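Local structure of alpha-1,4-endofucoidanase (Mariniflexile fucanivorans, 6DLH) at residues Ala353-Cys358 with Thr396-Ala401; Gly62-Asp67 with Leu130-Lys135; Asp314-Met319 with Gly376-Gly381. The protein cleaves internal alpha-1,4 linkages of fucoidan by a retaining mechanism, this part of it holding the catalytic domain and three immunoglobulin-like domains. One frame throughout, in Å; residues are numbered along the deposited sequence.

Contact 1 (Ala353-Cys358 with Thr396-Ala401); sequences AGNTPC and TLQPYA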
loop_
_atom_site.group_PDB
_atom_site.type_symbol
_atom_site.label_atom_id
_atom_site.label_comp_id
_atom_site.label_asym_id
_atom_site.label_seq_id
_atom_site.Cartn_x
_atom_site.Cartn_y
_atom_site.Cartn_z
ATOM N N ALA A 353 -7.069 11.278 -0.160
ATOM C CA ALA A 353 -7.169 11.870 -1.484
ATOM C C ALA A 353 -8.006 13.139 -1.384
ATOM O O ALA A 353 -8.606 13.402 -0.343
ATOM C CB ALA A 353 -7.787 10.875 -2.434
ATOM N N GLY A 354 -8.035 13.925 -2.463
ATOM C CA GLY A 354 -8.831 15.139 -2.474
ATOM C C GLY A 354 -8.095 16.319 -3.102
ATOM O O GLY A 354 -6.951 16.605 -2.763
ATOM N N ASN A 355 -8.814 17.026 -3.972
ATOM C CA ASN A 355 -8.297 18.046 -4.867
ATOM C C ASN A 355 -8.058 19.361 -4.125
ATOM O O ASN A 355 -7.284 20.189 -4.590
ATOM C CB ASN A 355 -9.350 18.333 -5.941
ATOM C CG ASN A 355 -8.778 18.709 -7.288
ATOM O OD1 ASN A 355 -7.853 18.060 -7.782
ATOM N ND2 ASN A 355 -9.353 19.730 -7.905
ATOM N N THR A 356 -8.745 19.571 -2.992
ATOM C CA THR A 356 -8.801 20.889 -2.372
ATOM C C THR A 356 -8.408 20.800 -0.899
ATOM O O THR A 356 -8.902 19.941 -0.183
ATOM C CB THR A 356 -10.202 21.506 -2.516
ATOM O OG1 THR A 356 -10.603 21.435 -3.884
ATOM C CG2 THR A 356 -10.288 22.944 -2.045
ATOM N N PRO A 357 -7.522 21.692 -0.396
ATOM C CA PRO A 357 -7.207 21.748 1.035
ATOM C C PRO A 357 -8.367 22.356 1.825
ATOM O O PRO A 357 -9.060 23.232 1.313
ATOM C CB PRO A 357 -6.015 22.713 1.092
ATOM C CG PRO A 357 -6.199 23.601 -0.127
ATOM C CD PRO A 357 -6.766 22.679 -1.187
ATOM N N CYS A 358 -8.556 21.902 3.072
ATOM C CA CYS A 358 -9.646 22.399 3.898
ATOM C C CYS A 358 -9.159 23.557 4.763
ATOM O O CYS A 358 -9.983 24.312 5.288
ATOM C CB CYS A 358 -10.287 21.299 4.745
ATOM S SG CYS A 358 -9.224 20.622 6.051
ATOM N N THR A 396 1.518 9.747 -5.362
ATOM C CA THR A 396 2.303 10.834 -4.797
ATOM C C THR A 396 1.333 11.934 -4.367
ATOM O O THR A 396 0.166 11.889 -4.747
ATOM C CB THR A 396 3.367 11.313 -5.795
ATOM O OG1 THR A 396 2.690 11.669 -7.004
ATOM C CG2 THR A 396 4.431 10.271 -6.075
ATOM N N LEU A 397 1.827 12.912 -3.585
ATOM C CA LEU A 397 1.001 13.949 -2.984
ATOM C C LEU A 397 0.434 14.861 -4.066
ATOM O O LEU A 397 1.106 15.175 -5.048
ATOM C CB LEU A 397 1.832 14.797 -2.014
ATOM C CG LEU A 397 2.332 14.124 -0.733
ATOM C CD1 LEU A 397 3.229 15.082 0.038
ATOM C CD2 LEU A 397 1.178 13.662 0.146
ATOM N N GLN A 398 -0.814 15.290 -3.848
ATOM C CA GLN A 398 -1.326 16.511 -4.449
ATOM C C GLN A 398 -0.313 17.633 -4.229
ATOM O O GLN A 398 0.205 17.811 -3.122
ATOM C CB GLN A 398 -2.657 16.903 -3.802
ATOM C CG GLN A 398 -3.831 16.051 -4.261
ATOM C CD GLN A 398 -4.291 16.396 -5.658
ATOM O OE1 GLN A 398 -3.739 17.276 -6.320
ATOM N NE2 GLN A 398 -5.325 15.708 -6.113
ATOM N N PRO A 399 0.010 18.419 -5.280
ATOM C CA PRO A 399 0.959 19.522 -5.148
ATOM C C PRO A 399 0.666 20.418 -3.947
ATOM O O PRO A 399 1.600 20.850 -3.282
ATOM C CB PRO A 399 0.786 20.265 -6.484
ATOM C CG PRO A 399 0.430 19.162 -7.458
ATOM C CD PRO A 399 -0.495 18.267 -6.659
ATOM N N TYR A 400 -0.618 20.673 -3.647
ATOM C CA TYR A 400 -0.939 21.569 -2.539
ATOM C C TYR A 400 -0.533 20.966 -1.196
ATOM O O TYR A 400 -0.124 21.691 -0.286
ATOM C CB TYR A 400 -2.400 22.036 -2.537
ATOM C CG TYR A 400 -3.399 21.017 -2.062
ATOM C CD1 TYR A 400 -3.564 20.739 -0.710
ATOM C CD2 TYR A 400 -4.172 20.317 -2.974
ATOM C CE1 TYR A 400 -4.464 19.774 -0.277
ATOM C CE2 TYR A 400 -5.091 19.368 -2.554
ATOM C CZ TYR A 400 -5.244 19.107 -1.206
ATOM O OH TYR A 400 -6.159 18.178 -0.819
ATOM N N ALA A 401 -0.661 19.644 -1.069
ATOM C CA ALA A 401 -0.356 18.990 0.195
ATOM C C ALA A 401 1.140 19.097 0.474
ATOM O O ALA A 401 1.527 19.395 1.600
ATOM C CB ALA A 401 -0.838 17.556 0.184
HETATM O O HOH W 1 -6.727 13.514 -5.010
HETATM O O HOH W 2 -6.099 15.987 -9.056
#
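The hydroxyl of Y400 donates a hydrogen bond to the backbone carbonyl oxygen of G354, OH to O 2.6 Å. The hydroxyl sits well above the carbonyl plane, about 51° out of it, yet G354 O itself lies at the edge of the tyrosine ring. P357 takes one face: its CD is 3.6 Å from the ring centroid and almost on the ring normal, a CH-pi contact, while CB reaches CE1 at 3.6 Å. The ring gets there because CG of Y400 stands between its own N and C (chi1 76°), turning the phenol toward the loop. In the catalytic domain, a barrel of parallel strands and helices akin to that of GH29 fucosidases, this joins the loop after strand 341-342 to the start of helix 399-415, where Q398 is the N-cap residue. Q398 works through water. Its NE2 donates to one water at 2.8 Å, which also accepts from G354 N, and more loosely to a second that donates to N355 OD1 at 3.0 Å; the two side-chain amides, 80° apart in plane, do not bond directly. The backbone angles of G354 would drive a side chain into the oxygen of A353, which accounts for the glycine.

Contact 2 (Gly62-Asp67 with Leu130-Lys135); sequences GIRIDD and LLSWLK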
loop_
_atom_site.group_PDB
_atom_site.type_symbol
_atom_site.label_atom_id
_atom_site.label_comp_id
_atom_site.label_asym_id
_atom_site.label_seq_id
_atom_site.Cartn_x
_atom_site.Cartn_y
_atom_site.Cartn_z
ATOM N N GLY A 62 3.347 -5.554 -6.251
ATOM C CA GLY A 62 4.352 -4.771 -6.956
ATOM C C GLY A 62 4.279 -3.266 -6.682
ATOM O O GLY A 62 5.087 -2.509 -7.213
ATOM N N ILE A 63 3.319 -2.837 -5.852
ATOM C CA ILE A 63 3.118 -1.422 -5.580
ATOM C C ILE A 63 4.186 -0.970 -4.592
ATOM O O ILE A 63 4.533 -1.718 -3.680
ATOM C CB ILE A 63 1.678 -1.146 -5.096
ATOM C CG1 ILE A 63 0.655 -1.405 -6.211
ATOM C CG2 ILE A 63 1.539 0.252 -4.492
ATOM C CD1 ILE A 63 0.889 -0.615 -7.490
ATOM N N ARG A 64 4.716 0.246 -4.804
ATOM C CA ARG A 64 5.873 0.718 -4.055
ATOM C C ARG A 64 5.635 2.145 -3.557
ATOM O O ARG A 64 4.950 2.921 -4.212
ATOM C CB ARG A 64 7.131 0.610 -4.926
ATOM C CG ARG A 64 7.480 -0.814 -5.345
ATOM C CD ARG A 64 7.872 -1.631 -4.127
ATOM N NE ARG A 64 8.348 -2.973 -4.417
ATOM C CZ ARG A 64 7.638 -4.079 -4.226
ATOM N NH1 ARG A 64 6.387 -4.002 -3.803
ATOM N NH2 ARG A 64 8.182 -5.262 -4.457
ATOM N N ILE A 65 6.238 2.485 -2.408
ATOM C CA ILE A 65 6.085 3.802 -1.809
ATOM C C ILE A 65 7.229 4.737 -2.223
ATOM O O ILE A 65 7.267 5.891 -1.789
ATOM C CB ILE A 65 5.945 3.693 -0.275
ATOM C CG1 ILE A 65 5.350 4.973 0.325
ATOM C CG2 ILE A 65 7.281 3.319 0.370
ATOM C CD1 ILE A 65 4.955 4.865 1.783
ATOM N N ASP A 66 8.150 4.254 -3.074
ATOM C CA ASP A 66 9.418 4.927 -3.345
ATOM C C ASP A 66 9.246 6.292 -4.013
ATOM O O ASP A 66 9.990 7.221 -3.706
ATOM C CB ASP A 66 10.410 4.026 -4.091
ATOM C CG ASP A 66 10.806 2.829 -3.248
ATOM O OD1 ASP A 66 9.961 1.919 -3.102
ATOM O OD2 ASP A 66 11.934 2.834 -2.710
ATOM N N ASP A 67 8.297 6.407 -4.944
ATOM C CA ASP A 67 8.041 7.675 -5.612
ATOM C C ASP A 67 7.589 8.717 -4.589
ATOM O O ASP A 67 8.035 9.865 -4.627
ATOM C CB ASP A 67 7.043 7.516 -6.763
ATOM C CG ASP A 67 7.636 6.834 -7.987
ATOM O OD1 ASP A 67 8.874 6.693 -8.040
ATOM O OD2 ASP A 67 6.856 6.457 -8.886
ATOM N N LEU A 130 3.798 -4.638 1.706
ATOM C CA LEU A 130 3.919 -3.985 3.000
ATOM C C LEU A 130 5.367 -4.010 3.488
ATOM O O LEU A 130 5.869 -2.988 3.954
ATOM C CB LEU A 130 2.968 -4.647 4.003
ATOM C CG LEU A 130 2.879 -3.977 5.373
ATOM C CD1 LEU A 130 2.499 -2.507 5.248
ATOM C CD2 LEU A 130 1.892 -4.708 6.270
ATOM N N LEU A 131 6.033 -5.168 3.382
ATOM C CA LEU A 131 7.414 -5.282 3.829
ATOM C C LEU A 131 8.290 -4.309 3.047
ATOM O O LEU A 131 9.235 -3.734 3.594
ATOM C CB LEU A 131 7.916 -6.721 3.647
ATOM C CG LEU A 131 9.370 -6.970 4.058
ATOM C CD1 LEU A 131 9.610 -6.609 5.517
ATOM C CD2 LEU A 131 9.784 -8.415 3.792
ATOM N N SER A 132 7.970 -4.149 1.759
ATOM C CA SER A 132 8.663 -3.192 0.916
ATOM C C SER A 132 8.554 -1.787 1.525
ATOM O O SER A 132 9.571 -1.147 1.821
ATOM C CB SER A 132 8.129 -3.257 -0.491
ATOM O OG SER A 132 8.858 -2.392 -1.342
ATOM N N TRP A 133 7.306 -1.344 1.746
ATOM C CA TRP A 133 7.015 -0.011 2.254
ATOM C C TRP A 133 7.667 0.182 3.621
ATOM O O TRP A 133 8.290 1.218 3.879
ATOM C CB TRP A 133 5.503 0.236 2.319
ATOM C CG TRP A 133 4.712 -0.188 1.117
ATOM C CD1 TRP A 133 5.145 -0.302 -0.172
ATOM C CD2 TRP A 133 3.309 -0.509 1.093
ATOM N NE1 TRP A 133 4.118 -0.699 -0.988
ATOM C CE2 TRP A 133 2.979 -0.836 -0.239
ATOM C CE3 TRP A 133 2.303 -0.561 2.067
ATOM C CZ2 TRP A 133 1.688 -1.201 -0.616
ATOM C CZ3 TRP A 133 1.029 -0.930 1.696
ATOM C CH2 TRP A 133 0.728 -1.250 0.371
ATOM N N LEU A 134 7.557 -0.843 4.478
ATOM C CA LEU A 134 8.094 -0.783 5.831
ATOM C C LEU A 134 9.602 -0.521 5.802
ATOM O O LEU A 134 10.101 0.291 6.581
ATOM C CB LEU A 134 7.767 -2.091 6.568
ATOM C CG LEU A 134 6.316 -2.297 7.018
ATOM C CD1 LEU A 134 6.133 -3.704 7.584
ATOM C CD2 LEU A 134 5.895 -1.258 8.055
ATOM N N LYS A 135 10.322 -1.199 4.899
ATOM C CA LYS A 135 11.777 -1.102 4.841
ATOM C C LYS A 135 12.206 0.213 4.193
ATOM O O LYS A 135 13.179 0.827 4.624
ATOM C CB LYS A 135 12.404 -2.324 4.154
ATOM C CG LYS A 135 12.441 -3.585 5.010
ATOM C CD LYS A 135 12.855 -4.839 4.263
ATOM C CE LYS A 135 14.356 -5.032 4.243
ATOM N NZ LYS A 135 14.719 -6.424 3.885
HETATM O O HOH W 3 8.349 0.460 -1.490
#
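W133 turns the NE1 edge of its indole to I63 O, tying helix 129-139 of the catalytic barrel to the loop that enters helix 66-71. Helix 129-139 makes the beta-alpha-beta crossover from strand 80-84 to strand 143-149. The indole NE1 donates to I63 O at 2.9 Å with an N-H...O angle of 162°, the oxygen close to the ring plane. R64 NH1, folded back at chi2 (-66°), reaches the same oxygen from the opposite face of the carbonyl, so two donors grip it. I65 points at the helix and sets CG2 3.8 Å from W133 CA and 4.1 Å from its CB, crossing the tryptophan at about a right angle. S132 lies under the arginine: its OG is 3.1 Å from R64 CD, and its CB sits 3.7 Å off the guanidinium plane, toward the rim. Beyond the contact R64 pairs with D127 and bonds T586 of an immunoglobulin-like domain. Cut back to alanine, this arginine position would probably leave D127 without its charged mate and I63 O with one donor fewer. The serine swings OG away from its own N (chi1 -176°) to meet a water at 2.9 Å. That water accepts from I65 N and donates to D66 OD1 at 2.7 Å.

Contact 3 (Asp314-Met319 with Gly376-Gly381); sequences DLVVFM and GGITWG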
loop_
_atom_site.group_PDB
_atom_site.type_symbol
_atom_site.label_atom_id
_atom_site.label_comp_id
_atom_site.label_asym_id
_atom_site.label_seq_id
_atom_site.Cartn_x
_atom_site.Cartn_y
_atom_site.Cartn_z
ATOM N N ASP A 314 -10.236 23.340 18.687
ATOM C CA ASP A 314 -10.205 23.181 20.138
ATOM C C ASP A 314 -9.575 21.847 20.531
ATOM O O ASP A 314 -8.999 21.739 21.610
ATOM C CB ASP A 314 -11.591 23.336 20.781
ATOM C CG ASP A 314 -12.079 24.776 20.767
ATOM O OD1 ASP A 314 -11.244 25.668 20.499
ATOM O OD2 ASP A 314 -13.290 24.991 21.005
ATOM N N LEU A 315 -9.708 20.831 19.668
ATOM C CA LEU A 315 -9.078 19.545 19.930
ATOM C C LEU A 315 -7.560 19.717 19.901
ATOM O O LEU A 315 -6.844 19.174 20.737
ATOM C CB LEU A 315 -9.555 18.518 18.893
ATOM C CG LEU A 315 -9.052 17.079 19.068
ATOM C CD1 LEU A 315 -10.001 16.100 18.385
ATOM C CD2 LEU A 315 -7.649 16.909 18.499
ATOM N N VAL A 316 -7.078 20.481 18.922
ATOM C CA VAL A 316 -5.654 20.697 18.756
ATOM C C VAL A 316 -5.128 21.555 19.911
ATOM O O VAL A 316 -4.060 21.272 20.453
ATOM C CB VAL A 316 -5.390 21.271 17.349
ATOM C CG1 VAL A 316 -4.597 22.556 17.324
ATOM C CG2 VAL A 316 -4.839 20.236 16.385
ATOM N N VAL A 317 -5.913 22.561 20.331
ATOM C CA VAL A 317 -5.539 23.397 21.461
ATOM C C VAL A 317 -5.498 22.541 22.726
ATOM O O VAL A 317 -4.590 22.699 23.538
ATOM C CB VAL A 317 -6.455 24.633 21.600
ATOM C CG1 VAL A 317 -6.212 25.384 22.903
ATOM C CG2 VAL A 317 -6.283 25.571 20.422
ATOM N N PHE A 318 -6.456 21.611 22.862
ATOM C CA PHE A 318 -6.484 20.677 23.983
ATOM C C PHE A 318 -5.161 19.916 24.105
ATOM O O PHE A 318 -4.700 19.639 25.213
ATOM C CB PHE A 318 -7.644 19.683 23.852
ATOM C CG PHE A 318 -7.852 18.790 25.053
ATOM C CD1 PHE A 318 -8.669 19.186 26.105
ATOM C CD2 PHE A 318 -7.231 17.554 25.141
ATOM C CE1 PHE A 318 -8.860 18.372 27.213
ATOM C CE2 PHE A 318 -7.415 16.740 26.253
ATOM C CZ PHE A 318 -8.230 17.147 27.285
ATOM N N MET A 319 -4.581 19.542 22.955
ATOM C CA MET A 319 -3.337 18.790 22.915
ATOM C C MET A 319 -2.202 19.670 23.432
ATOM O O MET A 319 -1.344 19.207 24.177
ATOM C CB MET A 319 -3.028 18.310 21.492
ATOM C CG MET A 319 -3.899 17.145 21.049
ATOM S SD MET A 319 -3.750 16.732 19.288
ATOM C CE MET A 319 -2.034 16.237 19.185
ATOM N N GLY A 376 1.094 16.969 21.393
ATOM C CA GLY A 376 0.934 15.563 21.071
ATOM C C GLY A 376 1.412 15.262 19.654
ATOM O O GLY A 376 2.382 15.852 19.180
ATOM N N GLY A 377 0.708 14.343 18.989
ATOM C CA GLY A 377 1.085 13.900 17.656
ATOM C C GLY A 377 -0.085 14.003 16.691
ATOM O O GLY A 377 -1.241 13.991 17.120
ATOM N N ILE A 378 0.237 14.128 15.399
ATOM C CA ILE A 378 -0.772 14.253 14.360
ATOM C C ILE A 378 -0.391 13.371 13.174
ATOM O O ILE A 378 0.687 13.529 12.597
ATOM C CB ILE A 378 -0.962 15.721 13.923
ATOM C CG1 ILE A 378 -1.421 16.610 15.086
ATOM C CG2 ILE A 378 -1.939 15.782 12.751
ATOM C CD1 ILE A 378 -1.461 18.088 14.753
ATOM N N THR A 379 -1.290 12.435 12.833
ATOM C CA THR A 379 -1.258 11.790 11.534
ATOM C C THR A 379 -2.120 12.609 10.583
ATOM O O THR A 379 -3.340 12.525 10.642
ATOM C CB THR A 379 -1.844 10.372 11.577
ATOM O OG1 THR A 379 -1.218 9.638 12.627
ATOM C CG2 THR A 379 -1.655 9.632 10.271
ATOM N N TRP A 380 -1.494 13.412 9.719
ATOM C CA TRP A 380 -2.290 14.095 8.717
ATOM C C TRP A 380 -2.770 13.076 7.695
ATOM O O TRP A 380 -1.986 12.264 7.208
ATOM C CB TRP A 380 -1.512 15.237 8.049
ATOM C CG TRP A 380 -1.603 16.507 8.835
ATOM C CD1 TRP A 380 -0.642 17.055 9.639
ATOM C CD2 TRP A 380 -2.754 17.361 8.935
ATOM N NE1 TRP A 380 -1.104 18.214 10.201
ATOM C CE2 TRP A 380 -2.400 18.421 9.795
ATOM C CE3 TRP A 380 -4.031 17.344 8.362
ATOM C CZ2 TRP A 380 -3.283 19.460 10.083
ATOM C CZ3 TRP A 380 -4.906 18.367 8.649
ATOM C CH2 TRP A 380 -4.533 19.402 9.506
ATOM N N GLY A 381 -4.071 13.130 7.400
ATOM C CA GLY A 381 -4.593 12.481 6.214
ATOM C C GLY A 381 -4.166 13.281 4.990
ATOM O O GLY A 381 -4.872 14.205 4.588
#
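M319 pushes its terminal methyl against the glycine pair G376-G377, and this is where the contact is tight. CE comes to 3.2 Å from G377 O and 3.3 Å from G377 N, and G376 CA is 3.6 Å away. The side chain runs out extended through chi2 and then bends at SD (chi3 63°), which brings the methyl down on the backbone. Glycine suits the spot: a CB on G376 would point toward the helix and end 2.8 Å from the methionine methyl, a clash. Further along the strand the fit relaxes. I378 meets CE through CG1 at 4.2 Å, and its CD1 touches V316 CG2 at 4.3 Å, ordinary van der Waals spacing between branches. All five touching residues are buried, so the looser V316-I378 side faces protein, not solvent. Helix and strand segments run at 143° to each other, with axes 10.7 Å apart, and van der Waals contact joins them without any hydrogen bond from one to the other. In the barrel sheet, strand 377-379 lies between strands 46-49 and 341-342. F342 of the latter touches V316, M319 and I378, while helix 361-372 borders the same layer, T370 against V316 and I372 against I378.

How the contacts relate
From the N terminus, contact 2 comes first: it closes a loop of 62 residues that includes strand 80-84, and it is finished long before the others begin. Contact 3 then opens on helix 307-321, and contact 1 opens at 353-358 before contact 3 closes at 376-381; contact 1 closes last, at 396-401. The two therefore cross, sharing helix 361-372 between their ends, though their nearest atoms stay about 6 Å apart. Contacts 1 and 2 do meet, T396 CG2 packing on D67 C at 3.8 Å. Contact 2 ties the loop before helix 66-71 to helix 129-139, contact 3 helix 307-321 to strand 377-379, and contact 1 the loop after strand 341-342 to helix 399-415.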